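Local coordinates for putative uncharacterized protein (Archaeoglobus fulgidus, PDB 4KPP) that probably exchanges protons for calcium ions across the archaeal membrane, as a member of the sodium/calcium exchanger family of membrane transporters, at residues A[19-22]-A[23-26]; A[31-34]-A[35-39]; A[67-70]-A[71-75]; A[243-246]-A[247-251]. All coordinates share one frame; numbering follows the deposited sequence.

Contact 1 (A[19-22]-A[23-26]). With OLA (oleic acid), chain F.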
loop_
_atom_site.group_PDB
_atom_site.type_symbol
_atom_site.label_atom_id
_atom_site.label_comp_id
_atom_site.label_asym_id
_atom_site.label_seq_id
_atom_site.Cartn_x
_atom_site.Cartn_y
_atom_site.Cartn_z
ATOM N N PRO A 19 -13.110 0.054 21.877
ATOM C CA PRO A 19 -13.640 -1.293 22.135
ATOM C C PRO A 19 -12.543 -2.350 22.227
ATOM O O PRO A 19 -12.612 -3.232 23.086
ATOM C CB PRO A 19 -14.538 -1.549 20.922
ATOM C CG PRO A 19 -15.000 -0.193 20.515
ATOM C CD PRO A 19 -13.822 0.713 20.765
ATOM N N TRP A 20 -11.526 -2.239 21.377
ATOM C CA TRP A 20 -10.397 -3.155 21.452
ATOM C C TRP A 20 -9.425 -2.811 22.582
ATOM O O TRP A 20 -8.962 -3.701 23.293
ATOM C CB TRP A 20 -9.651 -3.246 20.119
ATOM C CG TRP A 20 -8.465 -4.148 20.213
ATOM C CD1 TRP A 20 -7.154 -3.804 20.032
ATOM C CD2 TRP A 20 -8.471 -5.540 20.557
ATOM N NE1 TRP A 20 -6.346 -4.901 20.224
ATOM C CE2 TRP A 20 -7.130 -5.978 20.549
ATOM C CE3 TRP A 20 -9.480 -6.460 20.861
ATOM C CZ2 TRP A 20 -6.775 -7.296 20.836
ATOM C CZ3 TRP A 20 -9.123 -7.770 21.144
ATOM C CH2 TRP A 20 -7.781 -8.174 21.128
ATOM N N LEU A 21 -9.119 -1.526 22.745
ATOM C CA LEU A 21 -8.181 -1.093 23.781
ATOM C C LEU A 21 -8.690 -1.389 25.191
ATOM O O LEU A 21 -7.927 -1.814 26.060
ATOM C CB LEU A 21 -7.850 0.395 23.635
ATOM C CG LEU A 21 -6.842 0.745 22.537
ATOM C CD1 LEU A 21 -6.589 2.245 22.488
ATOM C CD2 LEU A 21 -5.538 -0.016 22.734
ATOM N N ILE A 22 -9.980 -1.158 25.412
ATOM C CA ILE A 22 -10.606 -1.481 26.687
ATOM C C ILE A 22 -10.552 -2.987 26.933
ATOM O O ILE A 22 -10.266 -3.435 28.045
ATOM C CB ILE A 22 -12.063 -0.983 26.731
ATOM C CG1 ILE A 22 -12.089 0.548 26.752
ATOM C CG2 ILE A 22 -12.801 -1.558 27.931
ATOM C CD1 ILE A 22 -13.436 1.148 26.408
ATOM N N SER A 23 -10.808 -3.760 25.880
ATOM C CA SER A 23 -10.750 -5.217 25.957
ATOM C C SER A 23 -9.348 -5.698 26.321
ATOM O O SER A 23 -9.192 -6.666 27.064
ATOM C CB SER A 23 -11.191 -5.848 24.634
ATOM O OG SER A 23 -12.507 -5.452 24.292
ATOM N N LEU A 24 -8.333 -5.022 25.792
ATOM C CA LEU A 24 -6.951 -5.336 26.137
ATOM C C LEU A 24 -6.664 -4.986 27.593
ATOM O O LEU A 24 -6.024 -5.756 28.312
ATOM C CB LEU A 24 -5.978 -4.580 25.230
ATOM C CG LEU A 24 -5.661 -5.164 23.854
ATOM C CD1 LEU A 24 -4.711 -4.244 23.103
ATOM C CD2 LEU A 24 -5.065 -6.558 23.989
ATOM N N ALA A 25 -7.137 -3.819 28.019
ATOM C CA ALA A 25 -6.887 -3.334 29.372
ATOM C C ALA A 25 -7.415 -4.300 30.428
ATOM O O ALA A 25 -6.763 -4.539 31.445
ATOM C CB ALA A 25 -7.493 -1.950 29.563
ATOM N N PHE A 26 -8.592 -4.861 30.173
ATOM C CA PHE A 26 -9.225 -5.768 31.124
ATOM C C PHE A 26 -8.934 -7.233 30.830
ATOM O O PHE A 26 -9.494 -8.120 31.475
ATOM C CB PHE A 26 -10.733 -5.526 31.171
ATOM C CG PHE A 26 -11.122 -4.337 31.993
ATOM C CD1 PHE A 26 -11.264 -4.447 33.367
ATOM C CD2 PHE A 26 -11.338 -3.106 31.397
ATOM C CE1 PHE A 26 -11.620 -3.353 34.131
ATOM C CE2 PHE A 26 -11.694 -2.007 32.156
ATOM C CZ PHE A 26 -11.835 -2.131 33.525
HETATM C C3 OLA F . -2.748 -5.516 28.158
HETATM C C4 OLA F . -2.283 -4.085 28.397
HETATM C C5 OLA F . -2.476 -3.227 27.151
HETATM C C6 OLA F . -3.721 -2.356 27.270
HETATM C C7 OLA F . -3.450 -0.952 26.739
HETATM C C8 OLA F . -4.375 0.069 27.389
#
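Leu24 lies over the indole of Trp20, one turn further along helix 18-25. Its CB rests near the peptide oxygens of the preceding turn, 3.5 Å from Leu21 O. From there CG, set opposite the carbonyl carbon by a chi1 of -83°, reaches one face of the indole, 4.0 Å from the centroid of the five-membered ring formed by Trp20 CG, CD1, NE1, CE2 and CD2; this is a CH-pi contact, displaced toward the rim of the ring system. The two methyls then divide the indole between them: CD1 comes 3.4 Å from Trp20 NE1, while CD2 lies 3.7 Å from Trp20 CZ2 on the benzene ring. CD1 also brushes Leu21 CD2. A branched leucine suits this place because its fork can follow the length of the indole. Trp20 NE1 itself donates to Met222 O, which ties this short helix to the chain following helix 202-221, and the ring also packs on Ser39 and Ala42 of helix 32-60. This i to i+4 pairing of Trp20 with Leu24, with Leu21 beside it, packs helix 18-25 against helices 32-60 and 202-221. On another side Ser23 turns its hydroxyl back along the helix and donates to Pro19 O at a short 2.5 Å, in line with the C=O bond; its OG is also bonded to His30 NE2. Near the end of the helix, Phe26 N bonds to Ile22 O at 3.1 Å, and the same oxygen meets the Phe26 ring at its edge. An oleic acid chain lies beside the last turn, its C3 3.3 Å from Leu24 O.

Contact 2 (A[31-34]-A[35-39]); sequences PALT and QTLLS
The first turns of helix 32-60 begin with Pro31 at the N-cap, whose carbonyl oxygen takes the N-H of Gln35 at 2.9 Å. Proline is well placed here, since the start of a helix does not call on its missing N-H. One residue on, Ala32 O is gripped twice by Thr36. The amide Thr36 N donates at 3.1 Å, and the hydroxyl OG1 at 2.9 Å from the other face of the carbonyl plane, standing 37° out of it. A chi1 of -55° places OG1 opposite its own carbonyl carbon, from where it bends back to the preceding turn, so a polar group in a buried position has its partner within its own helix. Ser39 also grips a carbonyl twice, OG and N reaching Gln35 O from opposite faces, though by a different first torsion (58°). A valine in place of Thr36 would probably leave Ala32 O with the amide alone and a methyl pressed against that oxygen where the hydroxyl had been. On the surface side, Leu33 and Leu37 meet at an angle, Leu33 CG lying 4.1 Å from Leu37 CD1, and Leu37 N bonds to Leu33 O at 2.9 Å. Gln35 stretches away from this turn, its chain extended, and its NE2 reaches Ala226 O, while Thr36 and Ser39 both rest on Phe227 of helix 224-237. Hydroxyls folded back onto the i-4 carbonyl are typical of transmembrane helices, where threonine and serine can be buried among apolar neighbours at little cost.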
loop_
_atom_site.group_PDB
_atom_site.type_symbol
_atom_site.label_atom_id
_atom_site.label_comp_id
_atom_site.label_asym_id
_atom_site.label_seq_id
_atom_site.Cartn_x
_atom_site.Cartn_y
_atom_site.Cartn_z
ATOM N N PRO A 31 -14.395 -14.215 21.235
ATOM C CA PRO A 31 -14.328 -15.265 20.210
ATOM C C PRO A 31 -13.623 -14.766 18.947
ATOM O O PRO A 31 -13.404 -13.562 18.805
ATOM C CB PRO A 31 -15.801 -15.552 19.907
ATOM C CG PRO A 31 -16.526 -15.133 21.128
ATOM C CD PRO A 31 -15.779 -13.951 21.662
ATOM N N ALA A 32 -13.297 -15.682 18.041
ATOM C CA ALA A 32 -12.495 -15.372 16.854
ATOM C C ALA A 32 -12.996 -14.192 16.014
ATOM O O ALA A 32 -12.261 -13.230 15.792
ATOM C CB ALA A 32 -12.348 -16.618 15.983
ATOM N N LEU A 33 -14.240 -14.268 15.550
ATOM C CA LEU A 33 -14.785 -13.237 14.673
ATOM C C LEU A 33 -14.839 -11.863 15.340
ATOM O O LEU A 33 -14.430 -10.863 14.750
ATOM C CB LEU A 33 -16.173 -13.631 14.160
ATOM C CG LEU A 33 -16.812 -12.619 13.205
ATOM C CD1 LEU A 33 -15.934 -12.436 11.970
ATOM C CD2 LEU A 33 -18.231 -13.021 12.811
ATOM N N THR A 34 -15.341 -11.812 16.568
ATOM C CA THR A 34 -15.474 -10.536 17.263
ATOM C C THR A 34 -14.112 -9.926 17.608
ATOM O O THR A 34 -13.950 -8.704 17.582
ATOM C CB THR A 34 -16.386 -10.642 18.507
ATOM O OG1 THR A 34 -15.728 -10.071 19.643
ATOM C CG2 THR A 34 -16.726 -12.088 18.798
ATOM N N GLN A 35 -13.132 -10.776 17.902
ATOM C CA GLN A 35 -11.763 -10.306 18.094
ATOM C C GLN A 35 -11.245 -9.636 16.826
ATOM O O GLN A 35 -10.569 -8.612 16.889
ATOM C CB GLN A 35 -10.828 -11.448 18.499
ATOM C CG GLN A 35 -9.354 -11.046 18.481
ATOM C CD GLN A 35 -8.430 -12.109 19.042
ATOM O OE1 GLN A 35 -8.506 -12.461 20.220
ATOM N NE2 GLN A 35 -7.541 -12.620 18.200
ATOM N N THR A 36 -11.580 -10.219 15.679
ATOM C CA THR A 36 -11.161 -9.693 14.384
ATOM C C THR A 36 -11.804 -8.341 14.105
ATOM O O THR A 36 -11.134 -7.398 13.683
ATOM C CB THR A 36 -11.543 -10.654 13.242
ATOM O OG1 THR A 36 -11.011 -11.954 13.512
ATOM C CG2 THR A 36 -11.002 -10.154 11.908
ATOM N N LEU A 37 -13.109 -8.261 14.342
ATOM C CA LEU A 37 -13.860 -7.032 14.119
ATOM C C LEU A 37 -13.344 -5.877 14.980
ATOM O O LEU A 37 -13.078 -4.790 14.472
ATOM C CB LEU A 37 -15.350 -7.271 14.381
ATOM C CG LEU A 37 -15.999 -8.318 13.472
ATOM C CD1 LEU A 37 -17.432 -8.615 13.896
ATOM C CD2 LEU A 37 -15.947 -7.861 12.022
ATOM N N LEU A 38 -13.199 -6.123 16.279
ATOM C CA LEU A 38 -12.767 -5.088 17.213
ATOM C C LEU A 38 -11.325 -4.637 16.980
ATOM O O LEU A 38 -11.047 -3.438 16.922
ATOM C CB LEU A 38 -12.958 -5.552 18.659
ATOM C CG LEU A 38 -14.410 -5.716 19.122
ATOM C CD1 LEU A 38 -14.475 -6.050 20.607
ATOM C CD2 LEU A 38 -15.242 -4.472 18.804
ATOM N N SER A 39 -10.414 -5.594 16.841
ATOM C CA SER A 39 -9.010 -5.277 16.601
ATOM C C SER A 39 -8.842 -4.645 15.227
ATOM O O SER A 39 -8.017 -3.744 15.044
ATOM C CB SER A 39 -8.139 -6.528 16.723
ATOM O OG SER A 39 -8.570 -7.524 15.812
#

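Contact 3 (A[67-70]-A[71-75]); sequences LAIV and ALLAV
Ile69 and Leu73 lie side by side, one turn apart in the short helix 67-73, and point the same way. Their meeting point is a pair of methyls, Ile69 CG2 and Leu73 CD1, 4.1 Å apart. Leu73 reaches it because its CG stands opposite the carbonyl carbon, chi1 -64°, which leans the side chain back over the previous turn and brings CG within 3.4 Å of Ile69 O. That same oxygen takes the N-H of Leu73 at 3.0 Å in a nearly straight bond of 165°. Leu72 leaves in another direction, toward Tyr173 and Asn284, with only its CB, 3.3 Å from Ile69 O, resting on the turn before. The branched Val70 has CG2 in the crowded position between backbone N and carbonyl carbon, where it touches Ala71 N at 3.2 Å. Alanine suits position 71, where its small CB fits close against Leu67 O and Ala68 O. Leu73 also packs on Ile50 and Ala54 of helix 32-60. Helices 67-73 and 76-91 together fall largely in one predicted membrane-spanning stretch, broken near Val75, the N-cap of the next helix, which packs on Glu255 and Glu258. The backbone bonds are uneven: weak from Ala71 N to Leu67 O and Ala68 O, straight at Leu73, weak again from Ala74 N to Val70 O. With side chains wholly apolar, this short helix probably owes much of its hold to packing against its neighbours.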
loop_
_atom_site.group_PDB
_atom_site.type_symbol
_atom_site.label_atom_id
_atom_site.label_comp_id
_atom_site.label_asym_id
_atom_site.label_seq_id
_atom_site.Cartn_x
_atom_site.Cartn_y
_atom_site.Cartn_z
ATOM N N LEU A 67 5.327 13.799 -0.416
ATOM C CA LEU A 67 4.075 13.119 -0.718
ATOM C C LEU A 67 4.277 11.607 -0.698
ATOM O O LEU A 67 3.366 10.852 -0.364
ATOM C CB LEU A 67 3.532 13.580 -2.077
ATOM C CG LEU A 67 2.051 13.337 -2.387
ATOM C CD1 LEU A 67 1.540 14.399 -3.346
ATOM C CD2 LEU A 67 1.819 11.945 -2.964
ATOM N N ALA A 68 5.482 11.171 -1.053
ATOM C CA ALA A 68 5.814 9.754 -1.048
ATOM C C ALA A 68 5.799 9.203 0.373
ATOM O O ALA A 68 5.282 8.114 0.619
ATOM C CB ALA A 68 7.172 9.525 -1.700
ATOM N N ILE A 69 6.361 9.965 1.305
ATOM C CA ILE A 69 6.410 9.556 2.706
ATOM C C ILE A 69 5.021 9.496 3.336
ATOM O O ILE A 69 4.715 8.569 4.089
ATOM C CB ILE A 69 7.363 10.459 3.535
ATOM C CG1 ILE A 69 8.786 9.897 3.492
ATOM C CG2 ILE A 69 6.903 10.570 4.980
ATOM C CD1 ILE A 69 9.754 10.606 4.417
ATOM N N VAL A 70 4.171 10.469 3.017
ATOM C CA VAL A 70 2.811 10.458 3.545
ATOM C C VAL A 70 2.002 9.324 2.918
ATOM O O VAL A 70 1.042 8.843 3.511
ATOM C CB VAL A 70 2.083 11.816 3.365
ATOM C CG1 VAL A 70 3.002 12.970 3.736
ATOM C CG2 VAL A 70 1.561 11.975 1.949
ATOM N N ALA A 71 2.404 8.891 1.726
ATOM C CA ALA A 71 1.755 7.767 1.063
ATOM C C ALA A 71 2.183 6.455 1.714
ATOM O O ALA A 71 1.444 5.473 1.700
ATOM C CB ALA A 71 2.076 7.762 -0.422
ATOM N N LEU A 72 3.387 6.449 2.282
ATOM C CA LEU A 72 3.878 5.297 3.029
ATOM C C LEU A 72 3.158 5.190 4.365
ATOM O O LEU A 72 2.683 4.117 4.744
ATOM C CB LEU A 72 5.388 5.405 3.257
ATOM C CG LEU A 72 5.981 4.396 4.243
ATOM C CD1 LEU A 72 5.765 2.975 3.748
ATOM C CD2 LEU A 72 7.458 4.671 4.486
ATOM N N LEU A 73 3.080 6.312 5.075
ATOM C CA LEU A 73 2.427 6.353 6.378
ATOM C C LEU A 73 0.943 6.008 6.269
ATOM O O LEU A 73 0.324 5.582 7.242
ATOM C CB LEU A 73 2.617 7.724 7.035
ATOM C CG LEU A 73 4.054 8.133 7.393
ATOM C CD1 LEU A 73 4.113 9.583 7.846
ATOM C CD2 LEU A 73 4.640 7.218 8.464
ATOM N N ALA A 74 0.385 6.179 5.074
ATOM C CA ALA A 74 -1.023 5.876 4.823
ATOM C C ALA A 74 -1.307 4.370 4.759
ATOM O O ALA A 74 -2.462 3.948 4.838
ATOM C CB ALA A 74 -1.497 6.562 3.548
ATOM N N VAL A 75 -0.258 3.566 4.605
ATOM C CA VAL A 75 -0.415 2.115 4.500
ATOM C C VAL A 75 0.386 1.369 5.564
ATOM O O VAL A 75 0.789 0.225 5.372
ATOM C CB VAL A 75 -0.055 1.594 3.091
ATOM C CG1 VAL A 75 -1.039 2.133 2.065
ATOM C CG2 VAL A 75 1.374 1.970 2.717
#

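Contact 4 (A[243-246]-A[247-251]); sequences FLAV and QWIAP
Leu244 and Trp248 meet where a methyl approaches the rim of an indole: Leu244 CD2 lies in the ring plane at its edge, 4.0 Å from Trp248 CD1. Trp248 CG, opposite its carbonyl carbon (chi1 -53°), turns the indole back toward Leu244. A second apolar pair runs alongside, with Ala245 CB 4.3 Å from Ile249 CD1; a small residue at 245 lets the isoleucine lie close against the backbone. The indole has a further neighbour: Gln247 CG sits over the centre of one face, 3.7 Å above the plane. Trp248 also meets the ring of Phe348 with the planes at about 85°. An alanine here removes the indole and would probably leave Leu244 CD2 without the ring edge it meets, Gln247 CG without the face it covers, and Phe348 without its ring partner. Among the backbone bonds the regular pattern gives way to a wider, pi-type turn at 247-249. Gln247 N still bonds to Phe243 O, and Trp248 N to Leu244 O at 2.9 Å, but the latter donor stands 40° above the carbonyl plane. Ile249 N is split weakly between Leu244 O and Ala245 O, and Ala250 N reaches five residues back to Ala245 O at 2.9 Å, nearly straight. The widening precedes a kink at Pro251, a combination familiar from transmembrane helices: proline has no N-H to give, and its ring carbon CD lies 3.5 Å from Val246 O. That carbonyl finds a donor outside the helix in the ND2 of Asn103, from helix 96-127, against which Ala250 also packs.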
loop_
_atom_site.group_PDB
_atom_site.type_symbol
_atom_site.label_atom_id
_atom_site.label_comp_id
_atom_site.label_asym_id
_atom_site.label_seq_id
_atom_site.Cartn_x
_atom_site.Cartn_y
_atom_site.Cartn_z
ATOM N N PHE A 243 -5.668 -18.919 2.906
ATOM C CA PHE A 243 -4.956 -18.097 1.934
ATOM C C PHE A 243 -5.822 -16.965 1.413
ATOM O O PHE A 243 -5.317 -15.895 1.081
ATOM C CB PHE A 243 -4.432 -18.939 0.770
ATOM C CG PHE A 243 -3.110 -19.585 1.046
ATOM C CD1 PHE A 243 -1.943 -18.835 1.028
ATOM C CD2 PHE A 243 -3.027 -20.939 1.329
ATOM C CE1 PHE A 243 -0.716 -19.424 1.287
ATOM C CE2 PHE A 243 -1.806 -21.537 1.588
ATOM C CZ PHE A 243 -0.646 -20.778 1.567
ATOM N N LEU A 244 -7.128 -17.198 1.347
ATOM C CA LEU A 244 -8.053 -16.171 0.893
ATOM C C LEU A 244 -8.143 -15.036 1.914
ATOM O O LEU A 244 -8.249 -13.865 1.548
ATOM C CB LEU A 244 -9.433 -16.772 0.630
ATOM C CG LEU A 244 -9.495 -17.898 -0.409
ATOM C CD1 LEU A 244 -10.914 -18.427 -0.543
ATOM C CD2 LEU A 244 -8.958 -17.441 -1.764
ATOM N N ALA A 245 -8.090 -15.390 3.194
ATOM C CA ALA A 245 -8.135 -14.402 4.266
ATOM C C ALA A 245 -6.838 -13.595 4.315
ATOM O O ALA A 245 -6.861 -12.369 4.376
ATOM C CB ALA A 245 -8.393 -15.085 5.606
ATOM N N VAL A 246 -5.713 -14.301 4.280
ATOM C CA VAL A 246 -4.391 -13.681 4.314
ATOM C C VAL A 246 -4.144 -12.779 3.106
ATOM O O VAL A 246 -3.589 -11.686 3.233
ATOM C CB VAL A 246 -3.280 -14.758 4.381
ATOM C CG1 VAL A 246 -1.906 -14.144 4.132
ATOM C CG2 VAL A 246 -3.316 -15.471 5.721
ATOM N N GLN A 247 -4.583 -13.231 1.938
ATOM C CA GLN A 247 -4.279 -12.539 0.691
ATOM C C GLN A 247 -5.291 -11.455 0.333
ATOM O O GLN A 247 -4.923 -10.417 -0.218
ATOM C CB GLN A 247 -4.171 -13.546 -0.452
ATOM C CG GLN A 247 -3.564 -12.998 -1.721
ATOM C CD GLN A 247 -3.159 -14.094 -2.688
ATOM O OE1 GLN A 247 -2.139 -13.988 -3.365
ATOM N NE2 GLN A 247 -3.958 -15.151 -2.757
ATOM N N TRP A 248 -6.563 -11.686 0.644
ATOM C CA TRP A 248 -7.609 -10.778 0.177
ATOM C C TRP A 248 -8.327 -9.995 1.274
ATOM O O TRP A 248 -8.590 -8.802 1.115
ATOM C CB TRP A 248 -8.618 -11.520 -0.705
ATOM C CG TRP A 248 -7.973 -12.262 -1.837
ATOM C CD1 TRP A 248 -8.057 -13.599 -2.092
ATOM C CD2 TRP A 248 -7.132 -11.711 -2.861
ATOM N NE1 TRP A 248 -7.330 -13.914 -3.211
ATOM C CE2 TRP A 248 -6.752 -12.773 -3.703
ATOM C CE3 TRP A 248 -6.670 -10.424 -3.151
ATOM C CZ2 TRP A 248 -5.930 -12.590 -4.816
ATOM C CZ3 TRP A 248 -5.852 -10.243 -4.257
ATOM C CH2 TRP A 248 -5.492 -11.319 -5.075
ATOM N N ILE A 249 -8.646 -10.657 2.380
ATOM C CA ILE A 249 -9.385 -9.992 3.448
ATOM C C ILE A 249 -8.495 -9.069 4.274
ATOM O O ILE A 249 -8.852 -7.919 4.522
ATOM C CB ILE A 249 -10.106 -10.995 4.368
ATOM C CG1 ILE A 249 -11.089 -11.840 3.557
ATOM C CG2 ILE A 249 -10.848 -10.263 5.475
ATOM C CD1 ILE A 249 -11.859 -12.841 4.391
ATOM N N ALA A 250 -7.335 -9.569 4.690
ATOM C CA ALA A 250 -6.406 -8.773 5.492
ATOM C C ALA A 250 -5.931 -7.474 4.818
ATOM O O ALA A 250 -5.923 -6.426 5.459
ATOM C CB ALA A 250 -5.216 -9.621 5.970
ATOM N N PRO A 251 -5.526 -7.532 3.535
ATOM C CA PRO A 251 -5.129 -6.260 2.919
ATOM C C PRO A 251 -6.309 -5.313 2.716
ATOM O O PRO A 251 -6.118 -4.095 2.708
ATOM C CB PRO A 251 -4.565 -6.688 1.560
ATOM C CG PRO A 251 -4.160 -8.093 1.746
ATOM C CD PRO A 251 -5.182 -8.676 2.671
#

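In the fold
The four contacts are all short-range pairings along helices and come in series along the chain. Contacts 1 and 2 are neighbours, their centres 12 Å apart, on the consecutive helices 18-25 and 32-60; they touch directly, Trp20 and Pro19 packing on the turn around Leu38 and Ser39. Contact 3, on helix 67-73, lies nearest the centre of the chain, about 28 Å from contact 2 between centres. Contact 4, on helix 242-267, falls in the other sodium/calcium exchanger range, yet its centre is only 15 Å from contact 2 and 22 Å from contact 3. Helices from both halves of the sequence are thus interleaved in one transmembrane bundle, and contacts 3 and 4 mark interrupted or kinked helices within it.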